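Local atomic coordinates of putative oxidoreductase molybdopterin-binding subunit (PDB entry 4ZOH), a protein that probably serves as the molybdenum-bearing subunit of an oxidoreductase of the xanthine dehydrogenase and aldehyde oxidase family, binding a pterin cytosine dinucleotide cofactor. Residues Thr31-Phe36 / Tyr89-Leu94; Arg256-Lys261 / Leu279-Gly284. One frame throughout, in Å; residues are numbered along the deposited sequence.

Contact 1: residues Thr31-Phe36 / Tyr89-Leu94; sequences TLFVAF and YEAYDL
Y92 lays one face of its ring over A35, and the tyrosine is best followed outward from its CB. At the first torsion CG stands beside the backbone N and anti to the carbonyl carbon (chi1 -79°), which carries the ring back over the strand although its CA-CB bond does not aim there. Farther out, CE1 of Y92 meets F33 CE1 at 3.8 Å, F33 coming in at the edge of the tyrosine ring, and also touches the methyl A35 CB. CZ lies 3.7 Å from A35 CB, and that methyl sits 4.0 Å from the ring centroid, 25° off the normal, a CH-pi contact offset toward the rim. At the tip, Y92 OH accepts a hydrogen bond of 2.7 Å from water 1, which also donates to V34 O at 2.8 Å; E247 is the other hydrogen-bond partner of this hydroxyl. No direct hydrogen bond joins the segments. One residue earlier in the helix, A91 CB touches the F33 ring at its edge, 3.7 Å from F33 CD1, and faces A35 CB at 4.2 Å. Such a small pair is consistent with the 7.9 Å between the axes of 32-36 and 89-94, which run at 37°. Beyond the helix, Y89 and D93 reach other protein chains of the assembly. This is a helix packed on a mixed sheet through two alanines flanked by the rings of F33 and Y92, within the a/b hammerhead domain.

Contact 2: residues Arg256-Lys261 / Leu279-Gly284; sequences RDKKLK and LIANLG
D257 and N282 both hold CG anti to the backbone N (chi1 -156° and -171°), which brings carboxylate and amide together at the end of the strand pair. Their planes stand 41° apart, and D257 OD2 is 3.4 Å from N282 ND2 at an angle too poor for a hydrogen bond. Water 2 joins them instead, donating to D257 OD1 and accepting from N282 ND2, while R159 forms a salt bridge with D257. N282 OD1 takes the backbone N of G284 at 2.8 Å, an Asx turn that closes the strand. Behind these groups runs an antiparallel ladder: N282 N donates almost straight to D257 O at 3.1 Å, and K259 and I280 exchange two bonds, the one from I280 N to K259 O being 2.8 Å long. On the face shared by K258, L260, L279 and A281, the K258 chain passes along the methyl of A281, with CG 3.8 Å from A281 CB, then bends at its last torsion and gives NZ to R256 O at 2.9 Å, besides salt bridges to E294 and E338. A methionine in place of K258 would probably leave E294 and E338 without this ammonium group, and R256 O without this donor. D257 and K258 form a G1 beta bulge opposite N157 of strand 149-161. The two strands belong to one hairpin; helices 288-304 and 336-353 pack on the K258 and L279 face, and helix 111-114 meets I280 and N282 on the other.

Contact 1 comes first along the chain, in the hammerhead domain, where 31-36 meets 89-94; contact 2, 256-261 with 279-284, follows in the first molybdopterin cofactor-binding region. Their centres are 37 Å apart and their nearest atoms about 18 Å, without touching. They use separate sheets, a seven-stranded one containing 32-38 and a five-stranded one containing 254-266 and 272-282. Contact 1 sits toward the periphery, where its helix reaches partner chains, whereas no other protein chain touches contact 2, whose K258 side chain is about 13 Å from the molybdenum. Contact 1 thus lies beside the subunit interfaces, contact 2 nearer the centre of the chain and away from them.

Contact 1: residues Thr31-Phe36 / Tyr89-Leu94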
ATOM      1  N   THR A  31      -0.060  -2.981 -10.201  1.00 21.33           N
ATOM      2  CA  THR A  31      -0.372  -1.627 -10.658  1.00 20.51           C
ATOM      3  C   THR A  31       0.111  -1.416 -12.079  1.00 20.11           C
ATOM      4  O   THR A  31       1.243  -1.745 -12.385  1.00 18.52           O
ATOM      5  CB  THR A  31       0.302  -0.568  -9.741  1.00 21.50           C
ATOM      6  OG1 THR A  31      -0.307  -0.633  -8.418  1.00 20.22           O
ATOM      7  CG2 THR A  31       0.076   0.825 -10.349  1.00 17.14           C
ATOM      8  N   LEU A  32      -0.765  -0.904 -12.928  1.00 17.69           N
ATOM      9  CA  LEU A  32      -0.429  -0.555 -14.289  1.00 20.50           C
ATOM     10  C   LEU A  32      -0.237   0.978 -14.412  1.00 20.34           C
ATOM     11  O   LEU A  32      -0.740   1.745 -13.570  1.00 22.03           O
ATOM     12  CB  LEU A  32      -1.566  -1.002 -15.249  1.00 21.22           C
ATOM     13  CG  LEU A  32      -1.824  -2.520 -15.373  1.00 21.27           C
ATOM     14  CD1 LEU A  32      -3.080  -2.803 -16.202  1.00 19.11           C
ATOM     15  CD2 LEU A  32      -0.634  -3.131 -16.054  1.00 20.97           C
ATOM     16  N   PHE A  33       0.492   1.410 -15.441  1.00 19.50           N
ATOM     17  CA  PHE A  33       0.737   2.836 -15.644  1.00 22.37           C
ATOM     18  C   PHE A  33      -0.072   3.357 -16.811  1.00 23.07           C
ATOM     19  O   PHE A  33      -0.155   2.696 -17.848  1.00 21.92           O
ATOM     20  CB  PHE A  33       2.225   3.146 -15.812  1.00 21.00           C
ATOM     21  CG  PHE A  33       2.519   4.594 -15.647  1.00 22.31           C
ATOM     22  CD1 PHE A  33       2.504   5.468 -16.769  1.00 19.87           C
ATOM     23  CD2 PHE A  33       2.699   5.144 -14.326  1.00 20.64           C
ATOM     24  CE1 PHE A  33       2.728   6.835 -16.592  1.00 20.36           C
ATOM     25  CE2 PHE A  33       2.905   6.517 -14.155  1.00 19.80           C
ATOM     26  CZ  PHE A  33       2.940   7.360 -15.295  1.00 20.90           C
ATOM     27  N   VAL A  34      -0.663   4.536 -16.616  1.00 22.58           N
ATOM     28  CA  VAL A  34      -1.598   5.184 -17.565  1.00 22.54           C
ATOM     29  C   VAL A  34      -0.999   6.510 -18.045  1.00 24.29           C
ATOM     30  O   VAL A  34      -0.587   7.337 -17.227  1.00 24.22           O
ATOM     31  CB  VAL A  34      -2.976   5.382 -16.872  1.00 21.97           C
ATOM     32  CG1 VAL A  34      -4.027   6.093 -17.736  1.00 18.41           C
ATOM     33  CG2 VAL A  34      -3.546   4.026 -16.407  1.00 20.70           C
ATOM     34  N   ALA A  35      -0.963   6.727 -19.355  1.00 21.58           N
ATOM     35  CA  ALA A  35      -0.581   8.034 -19.893  1.00 21.77           C
ATOM     36  C   ALA A  35      -1.661   8.480 -20.877  1.00 25.06           C
ATOM     37  O   ALA A  35      -2.334   7.623 -21.490  1.00 26.16           O
ATOM     38  CB  ALA A  35       0.809   7.951 -20.543  1.00 17.89           C
ATOM     39  N   PHE A  36      -1.829   9.798 -21.030  1.00 22.27           N
ATOM     40  CA  PHE A  36      -2.763  10.347 -21.978  1.00 23.05           C
ATOM     41  C   PHE A  36      -2.086  10.891 -23.230  1.00 26.12           C
ATOM     42  O   PHE A  36      -1.062  11.561 -23.136  1.00 30.72           O
ATOM     43  CB  PHE A  36      -3.664  11.394 -21.325  1.00 20.90           C
ATOM     44  CG  PHE A  36      -4.513  10.836 -20.243  1.00 21.09           C
ATOM     45  CD1 PHE A  36      -5.912  10.648 -20.447  1.00 20.06           C
ATOM     46  CD2 PHE A  36      -3.938  10.473 -18.992  1.00 19.40           C
ATOM     47  CE1 PHE A  36      -6.725  10.119 -19.461  1.00 19.77           C
ATOM     48  CE2 PHE A  36      -4.775   9.941 -17.993  1.00 18.89           C
ATOM     49  CZ  PHE A  36      -6.152   9.750 -18.222  1.00 19.73           C
ATOM     50  N   TYR A  89       7.734   3.876 -18.565  1.00 18.76           N
ATOM     51  CA  TYR A  89       8.630   3.935 -19.696  1.00 21.37           C
ATOM     52  C   TYR A  89       7.935   3.332 -20.900  1.00 22.65           C
ATOM     53  O   TYR A  89       7.964   3.916 -21.967  1.00 23.42           O
ATOM     54  CB  TYR A  89       9.961   3.181 -19.396  1.00 22.13           C
ATOM     55  CG  TYR A  89      10.908   3.977 -18.484  1.00 22.92           C
ATOM     56  CD1 TYR A  89      12.087   4.572 -19.007  1.00 24.08           C
ATOM     57  CD2 TYR A  89      10.639   4.166 -17.094  1.00 19.71           C
ATOM     58  CE1 TYR A  89      12.974   5.280 -18.167  1.00 20.52           C
ATOM     59  CE2 TYR A  89      11.531   4.864 -16.262  1.00 21.41           C
ATOM     60  CZ  TYR A  89      12.684   5.429 -16.811  1.00 20.81           C
ATOM     61  OH  TYR A  89      13.568   6.156 -16.037  1.00 20.61           O
ATOM     62  N   GLU A  90       7.268   2.192 -20.695  1.00 23.23           N
ATOM     63  CA  GLU A  90       6.587   1.491 -21.770  1.00 23.65           C
ATOM     64  C   GLU A  90       5.332   2.194 -22.150  1.00 22.94           C
ATOM     65  O   GLU A  90       5.004   2.237 -23.338  1.00 24.46           O
ATOM     66  CB  GLU A  90       6.305   0.029 -21.406  1.00 26.08           C
ATOM     67  CG  GLU A  90       7.616  -0.746 -21.242  1.00 32.16           C
ATOM     68  CD  GLU A  90       7.424  -2.239 -20.988  1.00 40.64           C
ATOM     69  OE1 GLU A  90       6.262  -2.698 -21.054  1.00 47.59           O
ATOM     70  OE2 GLU A  90       8.409  -2.964 -20.715  1.00 39.61           O
ATOM     71  N   ALA A  91       4.665   2.820 -21.177  1.00 22.56           N
ATOM     72  CA  ALA A  91       3.500   3.674 -21.477  1.00 23.80           C
ATOM     73  C   ALA A  91       3.876   4.769 -22.475  1.00 26.96           C
ATOM     74  O   ALA A  91       3.118   5.051 -23.436  1.00 22.61           O
ATOM     75  CB  ALA A  91       2.845   4.259 -20.225  1.00 20.91           C
ATOM     76  N   TYR A  92       5.056   5.381 -22.286  1.00 28.07           N
ATOM     77  CA  TYR A  92       5.393   6.490 -23.171  1.00 28.76           C
ATOM     78  C   TYR A  92       5.882   5.985 -24.529  1.00 26.66           C
ATOM     79  O   TYR A  92       5.653   6.651 -25.509  1.00 28.58           O
ATOM     80  CB  TYR A  92       6.262   7.559 -22.494  1.00 28.86           C
ATOM     81  CG  TYR A  92       5.380   8.478 -21.601  1.00 31.50           C
ATOM     82  CD1 TYR A  92       5.037   8.072 -20.273  1.00 33.07           C
ATOM     83  CD2 TYR A  92       4.868   9.723 -22.054  1.00 33.90           C
ATOM     84  CE1 TYR A  92       4.246   8.860 -19.423  1.00 31.92           C
ATOM     85  CE2 TYR A  92       4.043  10.534 -21.205  1.00 34.40           C
ATOM     86  CZ  TYR A  92       3.746  10.085 -19.873  1.00 35.10           C
ATOM     87  OH  TYR A  92       2.966  10.776 -18.946  1.00 30.97           O
ATOM     88  N   ASP A  93       6.484   4.797 -24.579  1.00 25.96           N
ATOM     89  CA  ASP A  93       6.721   4.112 -25.859  1.00 31.33           C
ATOM     90  C   ASP A  93       5.391   3.930 -26.570  1.00 32.01           C
ATOM     91  O   ASP A  93       5.263   4.328 -27.714  1.00 33.33           O
ATOM     92  CB  ASP A  93       7.375   2.734 -25.674  1.00 27.80           C
ATOM     93  CG  ASP A  93       8.689   2.819 -25.088  1.00 32.27           C
ATOM     94  OD1 ASP A  93       9.305   3.895 -25.215  1.00 33.48           O
ATOM     95  OD2 ASP A  93       9.141   1.796 -24.490  1.00 34.15           O
ATOM     96  N   LEU A  94       4.393   3.364 -25.869  1.00 29.56           N
ATOM     97  CA  LEU A  94       3.095   3.111 -26.466  1.00 25.48           C
ATOM     98  C   LEU A  94       2.390   4.354 -26.969  1.00 29.91           C
ATOM     99  O   LEU A  94       1.641   4.276 -27.942  1.00 30.92           O
ATOM    100  CB  LEU A  94       2.217   2.337 -25.491  1.00 27.37           C
ATOM    101  CG  LEU A  94       0.873   1.783 -25.967  1.00 29.13           C
ATOM    102  CD1 LEU A  94       1.006   0.848 -27.164  1.00 29.71           C
ATOM    103  CD2 LEU A  94       0.293   1.038 -24.792  1.00 27.25           C
TER
HETATM  104  O   HOH W   1       0.999   9.645 -17.507  1.00 21.67           O

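Contact 2: residues Arg256-Lys261 / Leu279-Gly284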
ATOM      1  N   ARG A 256      -5.617  33.432 -13.712  1.00 18.56           N
ATOM      2  CA  ARG A 256      -5.545  34.896 -14.006  1.00 22.33           C
ATOM      3  C   ARG A 256      -6.152  35.205 -15.420  1.00 23.31           C
ATOM      4  O   ARG A 256      -7.312  34.908 -15.616  1.00 23.04           O
ATOM      5  CB  ARG A 256      -4.112  35.474 -13.847  1.00 21.55           C
ATOM      6  CG  ARG A 256      -3.565  35.292 -12.427  1.00 22.88           C
ATOM      7  CD  ARG A 256      -4.164  36.153 -11.304  1.00 21.98           C
ATOM      8  NE  ARG A 256      -3.247  36.107 -10.128  1.00 23.75           N
ATOM      9  CZ  ARG A 256      -3.375  35.295  -9.065  1.00 25.42           C
ATOM     10  NH1 ARG A 256      -4.440  34.495  -8.922  1.00 24.02           N
ATOM     11  NH2 ARG A 256      -2.484  35.344  -8.058  1.00 22.56           N
ATOM     12  N   ASP A 257      -5.394  35.855 -16.299  1.00 22.46           N
ATOM     13  CA  ASP A 257      -5.720  36.079 -17.697  1.00 26.88           C
ATOM     14  C   ASP A 257      -7.040  36.903 -17.800  1.00 31.14           C
ATOM     15  O   ASP A 257      -8.063  36.380 -18.282  1.00 29.59           O
ATOM     16  CB  ASP A 257      -5.819  34.720 -18.477  1.00 25.35           C
ATOM     17  CG  ASP A 257      -5.578  34.901 -19.940  1.00 28.94           C
ATOM     18  OD1 ASP A 257      -5.393  36.076 -20.286  1.00 30.02           O
ATOM     19  OD2 ASP A 257      -5.517  33.942 -20.784  1.00 28.78           O
ATOM     20  N   LYS A 258      -7.015  38.130 -17.263  1.00 26.89           N
ATOM     21  CA  LYS A 258      -8.115  39.111 -17.323  1.00 26.64           C
ATOM     22  C   LYS A 258      -7.636  40.507 -17.738  1.00 28.88           C
ATOM     23  O   LYS A 258      -6.553  40.927 -17.355  1.00 29.74           O
ATOM     24  CB  LYS A 258      -8.887  39.174 -16.011  1.00 25.10           C
ATOM     25  CG  LYS A 258      -9.336  37.824 -15.537  1.00 22.08           C
ATOM     26  CD  LYS A 258     -10.001  37.900 -14.209  1.00 23.38           C
ATOM     27  CE  LYS A 258     -10.621  36.539 -13.924  1.00 23.13           C
ATOM     28  NZ  LYS A 258      -9.488  35.533 -13.829  1.00 23.77           N
ATOM     29  N   LYS A 259      -8.456  41.204 -18.518  1.00 30.40           N
ATOM     30  CA  LYS A 259      -8.173  42.526 -19.112  1.00 31.28           C
ATOM     31  C   LYS A 259      -9.216  43.532 -18.632  1.00 32.79           C
ATOM     32  O   LYS A 259     -10.446  43.251 -18.716  1.00 29.14           O
ATOM     33  CB  LYS A 259      -8.289  42.412 -20.642  1.00 33.25           C
ATOM     34  CG  LYS A 259      -7.580  43.511 -21.434  1.00 38.41           C
ATOM     35  CD  LYS A 259      -7.907  43.482 -22.923  1.00 39.13           C
ATOM     36  CE  LYS A 259      -6.738  42.951 -23.676  1.00 42.28           C
ATOM     37  NZ  LYS A 259      -6.946  43.325 -25.087  1.00 48.95           N
ATOM     38  N   LEU A 260      -8.776  44.693 -18.134  1.00 26.41           N
ATOM     39  CA  LEU A 260      -9.733  45.782 -17.817  1.00 30.12           C
ATOM     40  C   LEU A 260      -9.520  47.000 -18.714  1.00 31.81           C
ATOM     41  O   LEU A 260      -8.411  47.581 -18.717  1.00 29.96           O
ATOM     42  CB  LEU A 260      -9.685  46.196 -16.347  1.00 29.99           C
ATOM     43  CG  LEU A 260     -10.738  47.204 -15.958  1.00 29.98           C
ATOM     44  CD1 LEU A 260     -12.116  46.554 -15.924  1.00 28.41           C
ATOM     45  CD2 LEU A 260     -10.396  47.743 -14.571  1.00 30.04           C
ATOM     46  N   LYS A 261     -10.554  47.326 -19.523  1.00 33.19           N
ATOM     47  CA  LYS A 261     -10.664  48.616 -20.270  1.00 32.76           C
ATOM     48  C   LYS A 261     -11.349  49.500 -19.259  1.00 31.53           C
ATOM     49  O   LYS A 261     -12.498  49.206 -18.847  1.00 29.43           O
ATOM     50  CB  LYS A 261     -11.555  48.507 -21.513  1.00 33.95           C
ATOM     51  CG  LYS A 261     -11.368  47.256 -22.393  1.00 47.69           C
ATOM     52  CD  LYS A 261     -10.312  47.426 -23.491  1.00 54.30           C
ATOM     53  CE  LYS A 261     -10.353  46.344 -24.568  1.00 59.54           C
ATOM     54  NZ  LYS A 261     -11.546  46.504 -25.456  1.00 60.59           N
ATOM     55  N   LEU A 279     -14.602  44.459 -18.410  1.00 29.56           N
ATOM     56  CA  LEU A 279     -13.677  43.364 -17.965  1.00 28.38           C
ATOM     57  C   LEU A 279     -13.769  42.173 -18.883  1.00 26.95           C
ATOM     58  O   LEU A 279     -14.858  41.546 -18.980  1.00 28.89           O
ATOM     59  CB  LEU A 279     -14.011  42.961 -16.497  1.00 27.56           C
ATOM     60  CG  LEU A 279     -13.158  41.806 -15.927  1.00 28.41           C
ATOM     61  CD1 LEU A 279     -11.716  42.274 -15.655  1.00 29.56           C
ATOM     62  CD2 LEU A 279     -13.814  41.177 -14.706  1.00 24.01           C
ATOM     63  N   ILE A 280     -12.680  41.806 -19.554  1.00 27.33           N
ATOM     64  CA  ILE A 280     -12.712  40.562 -20.318  1.00 25.61           C
ATOM     65  C   ILE A 280     -11.852  39.390 -19.721  1.00 30.06           C
ATOM     66  O   ILE A 280     -10.577  39.454 -19.732  1.00 27.96           O
ATOM     67  CB  ILE A 280     -12.290  40.785 -21.777  1.00 25.82           C
ATOM     68  CG1 ILE A 280     -13.331  41.659 -22.515  1.00 31.45           C
ATOM     69  CG2 ILE A 280     -12.251  39.452 -22.509  1.00 23.05           C
ATOM     70  CD1 ILE A 280     -12.772  42.273 -23.791  1.00 29.54           C
ATOM     71  N   ALA A 281     -12.513  38.300 -19.304  1.00 24.78           N
ATOM     72  CA  ALA A 281     -11.824  37.132 -18.689  1.00 24.88           C
ATOM     73  C   ALA A 281     -11.769  35.947 -19.631  1.00 27.68           C
ATOM     74  O   ALA A 281     -12.746  35.665 -20.328  1.00 29.46           O
ATOM     75  CB  ALA A 281     -12.491  36.763 -17.386  1.00 26.41           C
ATOM     76  N   ASN A 282     -10.586  35.341 -19.773  1.00 26.47           N
ATOM     77  CA  ASN A 282     -10.374  34.236 -20.674  1.00 26.31           C
ATOM     78  C   ASN A 282     -10.564  32.857 -19.956  1.00 29.64           C
ATOM     79  O   ASN A 282      -9.709  32.437 -19.156  1.00 25.32           O
ATOM     80  CB  ASN A 282      -9.004  34.371 -21.319  1.00 23.78           C
ATOM     81  CG  ASN A 282      -8.789  33.373 -22.424  1.00 23.11           C
ATOM     82  OD1 ASN A 282      -9.481  32.394 -22.471  1.00 24.84           O
ATOM     83  ND2 ASN A 282      -7.780  33.577 -23.254  1.00 24.43           N
ATOM     84  N   LEU A 283     -11.704  32.207 -20.179  1.00 23.64           N
ATOM     85  CA  LEU A 283     -11.925  30.856 -19.637  1.00 22.52           C
ATOM     86  C   LEU A 283     -11.197  29.729 -20.300  1.00 21.97           C
ATOM     87  O   LEU A 283     -11.187  28.603 -19.757  1.00 24.70           O
ATOM     88  CB  LEU A 283     -13.377  30.514 -19.627  1.00 23.41           C
ATOM     89  CG  LEU A 283     -14.267  31.398 -18.792  1.00 24.89           C
ATOM     90  CD1 LEU A 283     -15.698  30.892 -18.840  1.00 23.59           C
ATOM     91  CD2 LEU A 283     -13.814  31.569 -17.343  1.00 23.41           C
ATOM     92  N   GLY A 284     -10.574  29.996 -21.451  1.00 21.73           N
ATOM     93  CA  GLY A 284     -10.032  28.928 -22.314  1.00 26.03           C
ATOM     94  C   GLY A 284     -11.186  27.941 -22.688  1.00 29.65           C
ATOM     95  O   GLY A 284     -12.333  28.329 -22.690  1.00 28.05           O
TER
HETATM   96  O   HOH W   2      -6.132  36.202 -22.912  1.00 26.63           O
HETATM   97  O   HOH W   3      -8.631  38.276 -20.954  1.00 29.30           O